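Local structure of Fc fragment of IgE receptor II (Bos taurus, 6PWS) at residues A[88-98]-A[106-116]. The protein binds mannose-type sugars through a calcium-dependent C-type lectin domain and probably serves as an IgE receptor (CD23). Residues are numbered along the deposited sequence; the frame is centred on the assembly and turned at random.
Sequences YSNWQPGEPND and VMMLGSGKWND. With CA (calcium ion), chain B; CA (calcium ion), chain C; MMA (methyl alpha-D-mannopyranoside), chain D.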
# COMPACT_ATOMS: atom_id res chain seq x y z
N TYR A 88 2.36 12.08 5.41
CA TYR A 88 3.45 11.25 5.92
C TYR A 88 4.08 10.55 4.73
O TYR A 88 3.35 9.97 3.91
CB TYR A 88 2.93 10.20 6.93
CG TYR A 88 4.02 9.19 7.22
CD1 TYR A 88 5.05 9.50 8.11
CD2 TYR A 88 4.09 8.00 6.52
CE1 TYR A 88 6.12 8.62 8.30
CE2 TYR A 88 5.14 7.13 6.69
CZ TYR A 88 6.16 7.44 7.58
OH TYR A 88 7.19 6.56 7.69
N SER A 89 5.41 10.53 4.64
CA SER A 89 6.07 9.76 3.59
C SER A 89 7.18 8.88 4.14
O SER A 89 7.79 9.17 5.17
CB SER A 89 6.62 10.65 2.46
OG SER A 89 7.58 11.57 2.95
N ASN A 90 7.48 7.82 3.38
CA ASN A 90 8.57 6.91 3.69
C ASN A 90 9.32 6.53 2.42
O ASN A 90 9.68 5.36 2.23
CB ASN A 90 8.07 5.67 4.42
CG ASN A 90 9.18 4.88 5.07
OD1 ASN A 90 10.10 5.47 5.64
ND2 ASN A 90 9.09 3.55 5.02
N TRP A 91 9.58 7.50 1.53
CA TRP A 91 10.25 7.21 0.27
C TRP A 91 11.66 6.68 0.48
O TRP A 91 12.46 7.28 1.22
CB TRP A 91 10.32 8.48 -0.58
CG TRP A 91 9.00 9.01 -1.03
CD1 TRP A 91 8.42 10.19 -0.65
CD2 TRP A 91 8.10 8.40 -1.96
NE1 TRP A 91 7.21 10.35 -1.28
CE2 TRP A 91 6.99 9.26 -2.09
CE3 TRP A 91 8.14 7.22 -2.73
CZ2 TRP A 91 5.94 9.00 -2.97
CZ3 TRP A 91 7.09 6.96 -3.60
CH2 TRP A 91 6.00 7.84 -3.70
N GLN A 92 12.01 5.63 -0.24
CA GLN A 92 13.41 5.29 -0.42
C GLN A 92 14.14 6.51 -0.98
O GLN A 92 13.60 7.19 -1.86
CB GLN A 92 13.50 4.13 -1.42
CG GLN A 92 14.91 3.69 -1.82
CD GLN A 92 15.67 2.98 -0.71
OE1 GLN A 92 15.12 2.66 0.33
NE2 GLN A 92 16.95 2.77 -0.92
N PRO A 93 15.35 6.82 -0.51
CA PRO A 93 16.07 7.97 -1.08
C PRO A 93 16.12 7.93 -2.60
O PRO A 93 16.46 6.92 -3.21
CB PRO A 93 17.46 7.85 -0.44
CG PRO A 93 17.15 7.27 0.92
CD PRO A 93 16.05 6.26 0.66
N GLY A 94 15.77 9.07 -3.21
CA GLY A 94 15.76 9.20 -4.65
C GLY A 94 14.43 8.87 -5.30
O GLY A 94 14.24 9.17 -6.49
N GLU A 95 13.52 8.25 -4.55
CA GLU A 95 12.18 7.94 -5.02
C GLU A 95 11.21 9.02 -4.57
O GLU A 95 11.43 9.71 -3.56
CB GLU A 95 11.71 6.59 -4.48
CG GLU A 95 12.68 5.44 -4.75
CD GLU A 95 12.93 5.13 -6.22
OE1 GLU A 95 12.12 5.54 -7.09
OE2 GLU A 95 13.96 4.45 -6.47
N PRO A 96 10.08 9.17 -5.27
CA PRO A 96 9.79 8.53 -6.56
C PRO A 96 10.65 9.17 -7.67
O PRO A 96 10.98 10.36 -7.60
CB PRO A 96 8.31 8.85 -6.76
CG PRO A 96 8.14 10.20 -6.09
CD PRO A 96 9.05 10.14 -4.88
N ASN A 97 11.00 8.37 -8.67
CA ASN A 97 11.84 8.83 -9.76
C ASN A 97 11.23 8.68 -11.15
O ASN A 97 11.86 9.09 -12.13
CB ASN A 97 13.23 8.18 -9.69
CG ASN A 97 13.21 6.67 -9.84
OD1 ASN A 97 12.15 6.05 -10.02
ND2 ASN A 97 14.39 6.06 -9.78
N ASP A 98 10.03 8.12 -11.26
CA ASP A 98 9.34 7.95 -12.55
C ASP A 98 10.27 7.33 -13.59
O ASP A 98 10.39 7.81 -14.72
CB ASP A 98 8.70 9.25 -13.04
CG ASP A 98 7.50 8.99 -13.95
OD1 ASP A 98 6.64 8.15 -13.58
OD2 ASP A 98 7.41 9.61 -15.03
N VAL A 106 2.73 2.76 -6.45
CA VAL A 106 3.73 2.71 -5.38
C VAL A 106 3.71 1.37 -4.66
O VAL A 106 2.65 0.80 -4.36
CB VAL A 106 3.56 3.89 -4.40
CG1 VAL A 106 4.64 3.87 -3.32
CG2 VAL A 106 3.60 5.21 -5.16
N MET A 107 4.91 0.88 -4.36
CA MET A 107 5.16 -0.33 -3.60
C MET A 107 6.04 -0.01 -2.40
O MET A 107 6.77 0.99 -2.38
CB MET A 107 5.89 -1.38 -4.46
CG MET A 107 7.31 -0.96 -4.84
SD MET A 107 8.18 -2.08 -5.95
CE MET A 107 8.42 -3.49 -4.88
N MET A 108 5.96 -0.89 -1.40
CA MET A 108 7.00 -0.99 -0.38
C MET A 108 8.06 -1.97 -0.86
O MET A 108 7.75 -3.08 -1.32
CB MET A 108 6.45 -1.51 0.95
CG MET A 108 5.69 -0.49 1.77
SD MET A 108 5.25 -1.09 3.42
CE MET A 108 3.96 -2.29 3.04
N LEU A 109 9.32 -1.57 -0.74
CA LEU A 109 10.44 -2.50 -0.84
C LEU A 109 10.41 -3.46 0.35
O LEU A 109 9.59 -3.33 1.26
CB LEU A 109 11.75 -1.71 -0.89
CG LEU A 109 11.87 -0.70 -2.03
CD1 LEU A 109 13.15 0.10 -1.86
CD2 LEU A 109 11.84 -1.38 -3.39
N GLY A 110 11.32 -4.43 0.36
CA GLY A 110 11.39 -5.35 1.49
C GLY A 110 11.67 -4.68 2.82
O GLY A 110 11.32 -5.23 3.87
N SER A 111 12.29 -3.50 2.79
CA SER A 111 12.60 -2.69 3.96
C SER A 111 11.45 -1.82 4.42
O SER A 111 11.60 -1.09 5.42
CB SER A 111 13.73 -1.72 3.58
OG SER A 111 13.22 -0.87 2.55
N GLY A 112 10.32 -1.82 3.70
CA GLY A 112 9.23 -0.91 3.97
C GLY A 112 9.33 0.45 3.30
O GLY A 112 8.33 1.18 3.26
N LYS A 113 10.50 0.81 2.77
CA LYS A 113 10.66 2.09 2.08
C LYS A 113 9.89 2.07 0.77
O LYS A 113 9.79 1.04 0.10
CB LYS A 113 12.14 2.37 1.83
CG LYS A 113 12.98 2.63 3.08
CD LYS A 113 12.67 3.98 3.70
CE LYS A 113 13.40 4.21 5.01
NZ LYS A 113 12.96 5.47 5.63
N TRP A 114 9.34 3.22 0.39
CA TRP A 114 8.47 3.29 -0.77
C TRP A 114 9.24 3.53 -2.06
O TRP A 114 10.21 4.29 -2.10
CB TRP A 114 7.43 4.40 -0.62
CG TRP A 114 6.59 4.38 0.62
CD1 TRP A 114 6.49 3.40 1.57
CD2 TRP A 114 5.74 5.44 1.04
NE1 TRP A 114 5.61 3.78 2.56
CE2 TRP A 114 5.14 5.04 2.26
CE3 TRP A 114 5.42 6.70 0.51
CZ2 TRP A 114 4.27 5.87 2.97
CZ3 TRP A 114 4.55 7.51 1.21
CH2 TRP A 114 3.98 7.09 2.43
N ASN A 115 8.76 2.91 -3.13
CA ASN A 115 9.31 3.08 -4.47
C ASN A 115 8.15 3.15 -5.46
O ASN A 115 7.25 2.32 -5.41
CB ASN A 115 10.20 1.87 -4.83
CG ASN A 115 10.65 1.92 -6.26
OD1 ASN A 115 11.09 2.97 -6.73
ND2 ASN A 115 10.54 0.80 -6.96
N ASP A 116 8.18 4.13 -6.37
CA ASP A 116 7.29 4.07 -7.52
C ASP A 116 7.78 3.01 -8.50
O ASP A 116 8.99 2.89 -8.77
CB ASP A 116 7.08 5.45 -8.19
CG ASP A 116 8.34 6.10 -8.73
OD1 ASP A 116 9.46 5.75 -8.29
OD2 ASP A 116 8.17 7.01 -9.58
CA CA B . 11.11 4.16 -8.88
CA CA C . 4.76 8.62 -12.05
C1 MMA D . 14.68 0.09 -10.92
C2 MMA D . 13.23 0.21 -10.48
C3 MMA D . 12.95 1.64 -10.21
C4 MMA D . 13.84 2.18 -9.12
C5 MMA D . 15.32 1.97 -9.46
C6 MMA D . 16.17 2.30 -8.28
C7 MMA D . 16.10 1.00 -12.59
O1 MMA D . 14.81 0.84 -12.05
O2 MMA D . 12.96 -0.55 -9.29
O3 MMA D . 11.59 1.81 -9.77
O4 MMA D . 13.53 3.56 -8.97
O5 MMA D . 15.59 0.57 -9.84
O6 MMA D . 17.51 2.07 -8.60
O HOH W 1 10.85 1.59 6.21
O HOH W 2 13.36 7.59 3.80
O HOH W 3 15.45 0.38 1.69
O HOH W 4 6.30 8.90 -10.28
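Glu95 and Asn97 of the long loop meet Asp116 of strand 114-117 around one calcium ion, as in the EPN and WND motifs of mannose-binding C-type lectins. Glu95 OE1, Asn97 OD1 and Asp116 OD1 all coordinate the metal, the last at 2.4 Å; Asn115, the Asp116 carbonyl and Glu103 complete the protein ligands. The sugar adds O3 and O4, and Asn97 ND2 also donates to O4 of the mannoside at 2.8 Å. With Asp116 CG between its backbone N and carbonyl carbon (chi1 61°), OD1 and the carbonyl O reach the same calcium. One shell out, Asn97 N comes to Asp116 OD1 from the syn side but 26° out of the carboxylate plane, whereas Asp98 N uses the syn lone pair of OD2 at 2.7 Å. A water on OD2 leads to the second calcium, which Asp98 OD1 binds. The cis peptide bond between Glu95 and Pro96, as in other C-type lectins, lets Glu95 and Asn97 both present an oxygen to the calcium; Pro96 CD lies over one face of the Trp91 ring. Against the opposite face comes the edge of Trp114, T-shaped, planes at 78°. Trp114 N donates to Asn90 O and Trp114 O accepts from Gln92 N, tying loop to strand. Because mannoside O3 and O4 are themselves calcium ligands, sugar binding depends on the metal.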